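Local atomic coordinates of centrosomal protein 120 (Oreochromis niloticus, PDB entry 6EWH), a protein that probably acts at centrioles and basal bodies in building cilia; the piece described here is its second C2 domain, C2B. Residues A[16-24]-A[91-100]; A[53-62]-A[73-84]. The protein carries 1 engineered substitution. All coordinates share one frame; numbering follows the deposited sequence.

Contact 1: A[16-24]-A[91-100]; sequences QGYHQVGPA and VRIRSSKQIL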
loop_
_atom_site.group_PDB
_atom_site.type_symbol
_atom_site.label_atom_id
_atom_site.label_comp_id
_atom_site.label_asym_id
_atom_site.label_seq_id
_atom_site.Cartn_x
_atom_site.Cartn_y
_atom_site.Cartn_z
ATOM N N GLN A 16 2.030 12.716 20.284
ATOM C CA GLN A 16 1.363 11.470 20.640
ATOM C C GLN A 16 1.650 10.333 19.671
ATOM O O GLN A 16 1.571 9.162 20.065
ATOM C CB GLN A 16 -0.146 11.693 20.728
ATOM C CG GLN A 16 -0.568 12.683 21.800
ATOM C CD GLN A 16 -0.204 12.219 23.195
ATOM O OE1 GLN A 16 -0.042 11.023 23.446
ATOM N NE2 GLN A 16 -0.068 13.167 24.115
ATOM N N GLY A 17 1.979 10.638 18.422
ATOM C CA GLY A 17 2.208 9.573 17.462
ATOM C C GLY A 17 0.937 8.889 17.009
ATOM O O GLY A 17 0.920 7.660 16.853
ATOM N N TYR A 18 -0.138 9.651 16.829
ATOM C CA TYR A 18 -1.331 9.176 16.141
ATOM C C TYR A 18 -1.907 10.312 15.305
ATOM O O TYR A 18 -1.524 11.476 15.448
ATOM C CB TYR A 18 -2.373 8.574 17.099
ATOM C CG TYR A 18 -2.928 9.529 18.141
ATOM C CD1 TYR A 18 -3.796 10.554 17.784
ATOM C CD2 TYR A 18 -2.620 9.369 19.480
ATOM C CE1 TYR A 18 -4.311 11.417 18.733
ATOM C CE2 TYR A 18 -3.142 10.223 20.438
ATOM C CZ TYR A 18 -3.981 11.243 20.054
ATOM O OH TYR A 18 -4.498 12.097 20.997
ATOM N N HIS A 19 -2.849 9.966 14.433
ATOM C CA HIS A 19 -3.528 10.933 13.579
ATOM C C HIS A 19 -4.969 11.087 14.047
ATOM O O HIS A 19 -5.686 10.094 14.189
ATOM C CB HIS A 19 -3.512 10.442 12.128
ATOM C CG HIS A 19 -2.135 10.211 11.585
ATOM N ND1 HIS A 19 -1.363 9.129 11.950
ATOM C CD2 HIS A 19 -1.388 10.932 10.716
ATOM C CE1 HIS A 19 -0.199 9.191 11.326
ATOM N NE2 HIS A 19 -0.190 10.275 10.570
ATOM N N GLN A 20 -5.395 12.329 14.295
ATOM C CA GLN A 20 -6.779 12.603 14.667
ATOM C C GLN A 20 -7.617 12.821 13.413
ATOM O O GLN A 20 -7.255 13.629 12.552
ATOM C CB GLN A 20 -6.861 13.845 15.558
ATOM C CG GLN A 20 -8.296 14.269 15.915
ATOM C CD GLN A 20 -8.955 13.346 16.930
ATOM O OE1 GLN A 20 -8.339 12.938 17.916
ATOM N NE2 GLN A 20 -10.217 13.002 16.681
ATOM N N VAL A 21 -8.732 12.097 13.311
ATOM C CA VAL A 21 -9.691 12.250 12.221
ATOM C C VAL A 21 -11.051 12.558 12.831
ATOM O O VAL A 21 -11.625 11.726 13.548
ATOM C CB VAL A 21 -9.758 11.003 11.324
ATOM C CG1 VAL A 21 -10.785 11.218 10.205
ATOM C CG2 VAL A 21 -8.389 10.691 10.744
ATOM N N GLY A 22 -11.564 13.751 12.555
ATOM C CA GLY A 22 -12.804 14.194 13.142
ATOM C C GLY A 22 -12.552 15.018 14.386
ATOM O O GLY A 22 -11.434 15.063 14.909
ATOM N N PRO A 23 -13.589 15.695 14.881
ATOM C CA PRO A 23 -13.413 16.535 16.074
ATOM C C PRO A 23 -12.951 15.706 17.263
ATOM O O PRO A 23 -13.507 14.643 17.559
ATOM C CB PRO A 23 -14.805 17.140 16.298
ATOM C CG PRO A 23 -15.745 16.230 15.578
ATOM C CD PRO A 23 -14.981 15.673 14.407
ATOM N N ALA A 24 -11.912 16.202 17.943
ATOM C CA ALA A 24 -11.234 15.421 18.972
ATOM C C ALA A 24 -12.116 15.118 20.176
ATOM O O ALA A 24 -11.837 14.159 20.907
ATOM C CB ALA A 24 -9.945 16.124 19.411
ATOM N N VAL A 91 -0.323 2.899 10.771
ATOM C CA VAL A 91 -0.495 4.179 11.448
ATOM C C VAL A 91 -1.641 4.059 12.437
ATOM O O VAL A 91 -2.600 3.311 12.231
ATOM C CB VAL A 91 -0.744 5.341 10.458
ATOM C CG1 VAL A 91 0.506 5.593 9.620
ATOM C CG2 VAL A 91 -1.962 5.049 9.563
ATOM N N ARG A 92 -1.544 4.822 13.521
ATOM C CA ARG A 92 -2.600 4.874 14.516
ATOM C C ARG A 92 -3.495 6.076 14.252
ATOM O O ARG A 92 -3.013 7.171 13.939
ATOM C CB ARG A 92 -2.016 4.973 15.928
ATOM C CG ARG A 92 -1.229 3.746 16.343
ATOM C CD ARG A 92 -0.582 3.973 17.720
ATOM N NE ARG A 92 -1.565 3.855 18.795
ATOM C CZ ARG A 92 -1.541 4.564 19.917
ATOM N NH1 ARG A 92 -0.599 5.476 20.109
ATOM N NH2 ARG A 92 -2.471 4.363 20.840
ATOM N N ILE A 93 -4.802 5.866 14.384
ATOM C CA ILE A 93 -5.792 6.897 14.097
ATOM C C ILE A 93 -6.731 7.001 15.291
ATOM O O ILE A 93 -7.244 5.985 15.778
ATOM C CB ILE A 93 -6.575 6.583 12.807
ATOM C CG1 ILE A 93 -5.640 6.534 11.604
ATOM C CG2 ILE A 93 -7.659 7.632 12.569
ATOM C CD1 ILE A 93 -6.260 5.906 10.375
ATOM N N ARG A 94 -6.940 8.220 15.775
ATOM C CA ARG A 94 -7.936 8.482 16.804
ATOM C C ARG A 94 -9.140 9.110 16.109
ATOM O O ARG A 94 -9.010 10.154 15.464
ATOM C CB ARG A 94 -7.354 9.404 17.876
ATOM C CG ARG A 94 -8.233 9.601 19.120
ATOM C CD ARG A 94 -7.469 10.413 20.157
ATOM N NE ARG A 94 -8.226 10.619 21.390
ATOM C CZ ARG A 94 -9.109 11.599 21.575
ATOM N NH1 ARG A 94 -9.362 12.473 20.607
ATOM N NH2 ARG A 94 -9.740 11.705 22.739
ATOM N N SER A 95 -10.288 8.448 16.185
ATOM C CA SER A 95 -11.451 8.877 15.407
ATOM C C SER A 95 -12.692 8.202 15.976
ATOM O O SER A 95 -12.679 7.675 17.092
ATOM C CB SER A 95 -11.256 8.533 13.922
ATOM O OG SER A 95 -12.227 9.167 13.095
ATOM N N SER A 96 -13.786 8.238 15.217
ATOM C CA SER A 96 -14.921 7.372 15.480
ATOM C C SER A 96 -15.134 6.475 14.272
ATOM O O SER A 96 -14.698 6.789 13.159
ATOM C CB SER A 96 -16.197 8.172 15.775
ATOM O OG SER A 96 -16.762 8.685 14.577
ATOM N N LYS A 97 -15.810 5.350 14.512
ATOM C CA LYS A 97 -16.124 4.407 13.443
ATOM C C LYS A 97 -16.688 5.124 12.226
ATOM O O LYS A 97 -16.177 4.986 11.108
ATOM C CB LYS A 97 -17.155 3.400 13.950
ATOM C CG LYS A 97 -16.637 2.038 14.263
ATOM C CD LYS A 97 -17.757 1.011 14.158
ATOM C CE LYS A 97 -19.009 1.476 14.867
ATOM N NZ LYS A 97 -19.831 0.321 15.313
ATOM N N GLN A 98 -17.756 5.894 12.432
ATOM C CA GLN A 98 -18.446 6.499 11.300
ATOM C C GLN A 98 -17.572 7.518 10.594
ATOM O O GLN A 98 -17.551 7.571 9.359
ATOM C CB GLN A 98 -19.732 7.169 11.770
ATOM C CG GLN A 98 -20.814 6.205 12.138
ATOM C CD GLN A 98 -22.008 6.896 12.754
ATOM O OE1 GLN A 98 -21.877 7.607 13.757
ATOM N NE2 GLN A 98 -23.182 6.703 12.160
ATOM N N ILE A 99 -16.878 8.363 11.355
ATOM C CA ILE A 99 -16.097 9.429 10.741
ATOM C C ILE A 99 -14.903 8.858 9.990
ATOM O O ILE A 99 -14.585 9.294 8.874
ATOM C CB ILE A 99 -15.706 10.482 11.793
ATOM C CG1 ILE A 99 -16.945 11.275 12.212
ATOM C CG2 ILE A 99 -14.683 11.443 11.234
ATOM C CD1 ILE A 99 -17.579 12.024 11.069
ATOM N N LEU A 100 -14.238 7.856 10.570
ATOM C CA LEU A 100 -13.087 7.269 9.901
ATOM C C LEU A 100 -13.503 6.509 8.649
ATOM O O LEU A 100 -12.839 6.601 7.609
ATOM C CB LEU A 100 -12.341 6.362 10.883
ATOM C CG LEU A 100 -11.063 5.708 10.355
ATOM C CD1 LEU A 100 -10.159 6.754 9.714
ATOM C CD2 LEU A 100 -10.330 4.983 11.488
#
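Y18 to V21 run parallel to R92 to S95, the two short strand axes coming within 4.4 Å of each other at 32°, with H19 paired to I93 and Q20 to R94. H19 N and V21 N donate to R92 O and R94 O, and R94 N returns a bond to H19 O. R92 O is gripped twice: H19 ND1 also reaches it, at 3.2 Å and in the plane of the imidazole, approaching from the opposite face of the carbonyl to H19 N. This second bond fixes the turn of the ring, whose CE1 corner rests on V91.

On the other face R94 has the largest share of the contact. Its CG is anti to the backbone N (chi1 -172°) and the chain runs straight on to NE, beside the Y18 ring, with R94 CD 3.5 Å from Y18 OH. At its end NH1 donates in the guanidinium plane to Q20 OE1 at 2.9 Å and to A24 O at 3.0 Å, tying down the turn after the strand; the Q20 amide stands 65° to the guanidinium. Q20 NE2 in turn bonds to G22 O.

Further on, S95 OG gives its proton to V21 O at 2.7 Å, from above the carbonyl plane. V21 CG2 meets I93 CG2 at 3.6 Å, while its CG1 slides past I99 of the helix that S96 caps. This is parallel strand pairing in the mixed sheet of a C2-type beta-sandwich, with 18-21 lying between 10-13 and 87-95.

Contact 2: A[53-62]-A[73-84]; sequences LSAEGSEFFF and SEPFHNLLSPDF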
loop_
_atom_site.group_PDB
_atom_site.type_symbol
_atom_site.label_atom_id
_atom_site.label_comp_id
_atom_site.label_asym_id
_atom_site.label_seq_id
_atom_site.Cartn_x
_atom_site.Cartn_y
_atom_site.Cartn_z
ATOM N N LEU A 53 19.557 -5.833 -14.238
ATOM C CA LEU A 53 19.346 -6.809 -13.173
ATOM C C LEU A 53 20.669 -7.341 -12.635
ATOM O O LEU A 53 20.767 -7.678 -11.448
ATOM C CB LEU A 53 18.501 -7.972 -13.688
ATOM C CG LEU A 53 17.231 -7.639 -14.462
ATOM C CD1 LEU A 53 16.559 -8.921 -14.944
ATOM C CD2 LEU A 53 16.294 -6.817 -13.602
ATOM N N SER A 54 21.692 -7.421 -13.489
ATOM C CA SER A 54 22.985 -7.970 -13.100
ATOM C C SER A 54 23.838 -6.991 -12.302
ATOM O O SER A 54 24.733 -7.428 -11.569
ATOM C CB SER A 54 23.757 -8.412 -14.345
ATOM O OG SER A 54 25.075 -8.803 -14.010
ATOM N N ALA A 55 23.604 -5.689 -12.438
ATOM C CA ALA A 55 24.345 -4.720 -11.646
ATOM C C ALA A 55 23.910 -4.802 -10.188
ATOM O O ALA A 55 22.768 -5.147 -9.875
ATOM C CB ALA A 55 24.108 -3.307 -12.182
ATOM N N GLU A 56 24.843 -4.500 -9.283
ATOM C CA GLU A 56 24.506 -4.508 -7.864
ATOM C C GLU A 56 23.835 -3.217 -7.416
ATOM O O GLU A 56 23.146 -3.215 -6.386
ATOM C CB GLU A 56 25.738 -4.817 -7.014
ATOM C CG GLU A 56 26.510 -6.058 -7.458
ATOM C CD GLU A 56 25.755 -7.367 -7.244
ATOM O OE1 GLU A 56 24.622 -7.519 -7.751
ATOM O OE2 GLU A 56 26.312 -8.257 -6.568
ATOM N N GLY A 57 23.997 -2.131 -8.175
ATOM C CA GLY A 57 23.224 -0.926 -7.956
ATOM C C GLY A 57 21.742 -1.201 -8.086
ATOM O O GLY A 57 20.907 -0.401 -7.654
ATOM N N SER A 58 21.409 -2.339 -8.696
ATOM C CA SER A 58 20.047 -2.850 -8.685
ATOM C C SER A 58 19.667 -3.234 -7.260
ATOM O O SER A 58 19.914 -4.356 -6.803
ATOM C CB SER A 58 19.896 -4.037 -9.638
ATOM O OG SER A 58 20.564 -5.178 -9.135
ATOM N N GLU A 59 19.096 -2.273 -6.547
ATOM C CA GLU A 59 18.530 -2.475 -5.222
ATOM C C GLU A 59 17.124 -1.894 -5.275
ATOM O O GLU A 59 16.955 -0.714 -5.588
ATOM C CB GLU A 59 19.387 -1.749 -4.188
ATOM C CG GLU A 59 18.822 -1.715 -2.801
ATOM C CD GLU A 59 19.881 -1.392 -1.760
ATOM O OE1 GLU A 59 20.778 -2.235 -1.548
ATOM O OE2 GLU A 59 19.823 -0.296 -1.161
ATOM N N PHE A 60 16.122 -2.724 -5.014
ATOM C CA PHE A 60 14.736 -2.372 -5.283
ATOM C C PHE A 60 13.962 -2.335 -3.974
ATOM O O PHE A 60 14.299 -3.032 -3.014
ATOM C CB PHE A 60 14.096 -3.377 -6.261
ATOM C CG PHE A 60 14.895 -3.573 -7.522
ATOM C CD1 PHE A 60 14.677 -2.758 -8.628
ATOM C CD2 PHE A 60 15.863 -4.559 -7.602
ATOM C CE1 PHE A 60 15.415 -2.931 -9.794
ATOM C CE2 PHE A 60 16.607 -4.732 -8.770
ATOM C CZ PHE A 60 16.374 -3.915 -9.863
ATOM N N PHE A 61 12.931 -1.494 -3.925
ATOM C CA PHE A 61 12.123 -1.376 -2.722
ATOM C C PHE A 61 10.776 -0.796 -3.125
ATOM O O PHE A 61 10.607 -0.281 -4.235
ATOM C CB PHE A 61 12.795 -0.484 -1.667
ATOM C CG PHE A 61 13.036 0.929 -2.134
ATOM C CD1 PHE A 61 14.182 1.247 -2.851
ATOM C CD2 PHE A 61 12.112 1.928 -1.863
ATOM C CE1 PHE A 61 14.403 2.546 -3.297
ATOM C CE2 PHE A 61 12.324 3.231 -2.307
ATOM C CZ PHE A 61 13.470 3.534 -3.027
ATOM N N PHE A 62 9.816 -0.893 -2.219
ATOM C CA PHE A 62 8.504 -0.298 -2.446
ATOM C C PHE A 62 8.356 1.001 -1.672
ATOM O O PHE A 62 8.855 1.141 -0.549
ATOM C CB PHE A 62 7.380 -1.275 -2.087
ATOM C CG PHE A 62 7.446 -2.544 -2.883
ATOM C CD1 PHE A 62 6.997 -2.577 -4.196
ATOM C CD2 PHE A 62 8.012 -3.684 -2.334
ATOM C CE1 PHE A 62 7.095 -3.743 -4.945
ATOM C CE2 PHE A 62 8.111 -4.850 -3.073
ATOM C CZ PHE A 62 7.651 -4.883 -4.380
ATOM N N SER A 73 9.988 0.230 1.901
ATOM C CA SER A 73 10.179 -1.132 2.368
ATOM C C SER A 73 11.653 -1.537 2.324
ATOM O O SER A 73 12.519 -0.815 1.822
ATOM C CB SER A 73 9.336 -2.095 1.536
ATOM O OG SER A 73 9.913 -2.292 0.247
ATOM N N GLU A 74 11.920 -2.732 2.847
ATOM C CA GLU A 74 13.286 -3.237 2.949
ATOM C C GLU A 74 13.846 -3.528 1.563
ATOM O O GLU A 74 13.223 -4.257 0.787
ATOM C CB GLU A 74 13.274 -4.512 3.780
ATOM C CG GLU A 74 14.618 -5.203 3.885
ATOM C CD GLU A 74 15.391 -4.769 5.113
ATOM O OE1 GLU A 74 15.110 -3.674 5.642
ATOM O OE2 GLU A 74 16.268 -5.540 5.560
ATOM N N PRO A 75 15.011 -2.998 1.218
ATOM C CA PRO A 75 15.537 -3.202 -0.136
ATOM C C PRO A 75 15.815 -4.672 -0.433
ATOM O O PRO A 75 16.159 -5.453 0.456
ATOM C CB PRO A 75 16.829 -2.383 -0.130
ATOM C CG PRO A 75 16.590 -1.326 0.905
ATOM C CD PRO A 75 15.775 -1.989 1.972
ATOM N N PHE A 76 15.636 -5.044 -1.699
ATOM C CA PHE A 76 15.940 -6.391 -2.175
ATOM C C PHE A 76 16.616 -6.328 -3.538
ATOM O O PHE A 76 16.460 -5.366 -4.294
ATOM C CB PHE A 76 14.693 -7.300 -2.187
ATOM C CG PHE A 76 13.600 -6.844 -3.128
ATOM C CD1 PHE A 76 12.735 -5.828 -2.767
ATOM C CD2 PHE A 76 13.427 -7.461 -4.355
ATOM C CE1 PHE A 76 11.727 -5.420 -3.629
ATOM C CE2 PHE A 76 12.417 -7.058 -5.220
ATOM C CZ PHE A 76 11.570 -6.043 -4.853
ATOM N N HIS A 77 17.373 -7.382 -3.860
ATOM C CA HIS A 77 18.155 -7.408 -5.087
ATOM C C HIS A 77 17.565 -8.309 -6.161
ATOM O O HIS A 77 17.700 -8.009 -7.349
ATOM C CB HIS A 77 19.592 -7.855 -4.784
ATOM C CG HIS A 77 20.420 -8.127 -6.003
ATOM N ND1 HIS A 77 20.669 -7.172 -6.966
ATOM C CD2 HIS A 77 21.070 -9.245 -6.407
ATOM C CE1 HIS A 77 21.429 -7.692 -7.913
ATOM N NE2 HIS A 77 21.687 -8.949 -7.599
ATOM N N ASN A 78 16.895 -9.390 -5.772
ATOM C CA ASN A 78 16.467 -10.427 -6.711
ATOM C C ASN A 78 15.129 -10.028 -7.327
ATOM O O ASN A 78 14.055 -10.416 -6.872
ATOM C CB ASN A 78 16.369 -11.767 -5.996
ATOM C CG ASN A 78 16.349 -12.937 -6.956
ATOM O OD1 ASN A 78 15.934 -12.799 -8.105
ATOM N ND2 ASN A 78 16.799 -14.101 -6.486
ATOM N N LEU A 79 15.205 -9.240 -8.395
ATOM C CA LEU A 79 13.981 -8.793 -9.059
ATOM C C LEU A 79 13.303 -9.925 -9.823
ATOM O O LEU A 79 12.068 -10.020 -9.846
ATOM C CB LEU A 79 14.292 -7.624 -9.986
ATOM C CG LEU A 79 13.055 -6.833 -10.406
ATOM C CD1 LEU A 79 12.524 -6.046 -9.212
ATOM C CD2 LEU A 79 13.395 -5.913 -11.542
ATOM N N LEU A 80 14.094 -10.784 -10.471
ATOM C CA LEU A 80 13.531 -11.893 -11.231
ATOM C C LEU A 80 12.893 -12.944 -10.329
ATOM O O LEU A 80 11.910 -13.581 -10.720
ATOM C CB LEU A 80 14.621 -12.518 -12.110
ATOM C CG LEU A 80 14.246 -13.703 -13.002
ATOM C CD1 LEU A 80 13.098 -13.326 -13.921
ATOM C CD2 LEU A 80 15.450 -14.174 -13.816
ATOM N N SER A 81 13.419 -13.136 -9.122
ATOM C CA SER A 81 12.873 -14.109 -8.179
ATOM C C SER A 81 12.794 -13.438 -6.814
ATOM O O SER A 81 13.660 -13.649 -5.953
ATOM C CB SER A 81 13.708 -15.394 -8.149
ATOM O OG SER A 81 12.972 -16.422 -7.513
ATOM N N PRO A 82 11.757 -12.626 -6.585
ATOM C CA PRO A 82 11.739 -11.743 -5.410
ATOM C C PRO A 82 11.916 -12.500 -4.113
ATOM O O PRO A 82 11.308 -13.548 -3.889
ATOM C CB PRO A 82 10.357 -11.088 -5.490
ATOM C CG PRO A 82 10.077 -11.050 -6.952
ATOM C CD PRO A 82 10.614 -12.368 -7.478
ATOM N N ASP A 83 12.753 -11.939 -3.245
ATOM C CA ASP A 83 13.063 -12.570 -1.974
ATOM C C ASP A 83 12.790 -11.666 -0.784
ATOM O O ASP A 83 13.154 -12.027 0.340
ATOM C CB ASP A 83 14.512 -13.067 -1.953
ATOM C CG ASP A 83 15.512 -11.978 -2.291
ATOM O OD1 ASP A 83 15.100 -10.832 -2.569
ATOM O OD2 ASP A 83 16.726 -12.273 -2.289
ATOM N N PHE A 84 12.157 -10.511 -0.987
ATOM C CA PHE A 84 11.781 -9.701 0.162
ATOM C C PHE A 84 10.779 -10.448 1.037
ATOM O O PHE A 84 10.021 -11.304 0.568
ATOM C CB PHE A 84 11.230 -8.323 -0.270
ATOM C CG PHE A 84 9.937 -8.365 -1.060
ATOM C CD1 PHE A 84 8.717 -8.345 -0.398
ATOM C CD2 PHE A 84 9.949 -8.317 -2.456
ATOM C CE1 PHE A 84 7.513 -8.330 -1.109
ATOM C CE2 PHE A 84 8.740 -8.318 -3.179
ATOM C CZ PHE A 84 7.532 -8.322 -2.506
HETATM O O HOH W 1 18.096 -8.440 -10.003
#
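This is an antiparallel backbone pairing backed by aromatic packing, at the edge of the four-stranded sheet, where the chain leaving strand 69-72 runs on beside strand 60-66 and the approach to it. F60 and F76 form a single hydrogen-bonded pair: F60 N to F76 O and F76 N to F60 O, both 2.8 Å. Two residues further along the strand, F62 meets S73 in two bonds, S73 N giving to F62 O while S73 OG accepts from F62 N at 2.8 Å; with chi1 at 75°, OG lies between its own backbone N and carbonyl carbon, where it can take the F62 N-H as a carbonyl would.

At the other end H77 ND1 donates to S58 O at 2.9 Å, nearly straight (172°) and in the ring plane. Beside it a water gives one proton to L53 O and the other to H77 O, linking the L53 carbonyl to the loop at H77.

The aromatic side chains pack against one another and against L79. F76 is held between F60 CB on one face and F84 CD2 over the centre of the other. F62 turns its edge to the face of F84, a T-shaped pair with centroids 5.1 Å apart and planes at 73°. L79 CD1 stands over the F60 ring, 3.9 Å from its centroid, and L79 CD2 meets L53 CD2 at 3.7 Å. L114 and C116 of strand 110-116 also touch F60. An alanine in place of F60 would keep the CB over F76 but would probably leave L79 without the ring face it rests on and open a gap toward L114. The F62, F76 and F84 cluster, with the single bridge beside it, is partly buried packing of a loop against the edge of a beta-sandwich sheet, here in the C2 domain.

How the contacts relate
Contact 1 and contact 2 lie on opposite sides of the chain's centre, their centres 35 Å apart and their nearest atoms about 13 Å apart, so they do not touch. Along the chain contact 2 is nested inside the loop that contact 1 closes: 16-24 comes first, then 53-62 and 73-84, then 91-100. Each serves a different sheet. Contact 1 joins strands 18-21 and 87-95 of the mixed six-stranded sheet, whereas contact 2 flanks strand 60-66 of the four-stranded antiparallel one. The chain leaving contact 2 at F84 soon enters strand 87-95, which leads into contact 1 and so connects the two ends of this C2 domain.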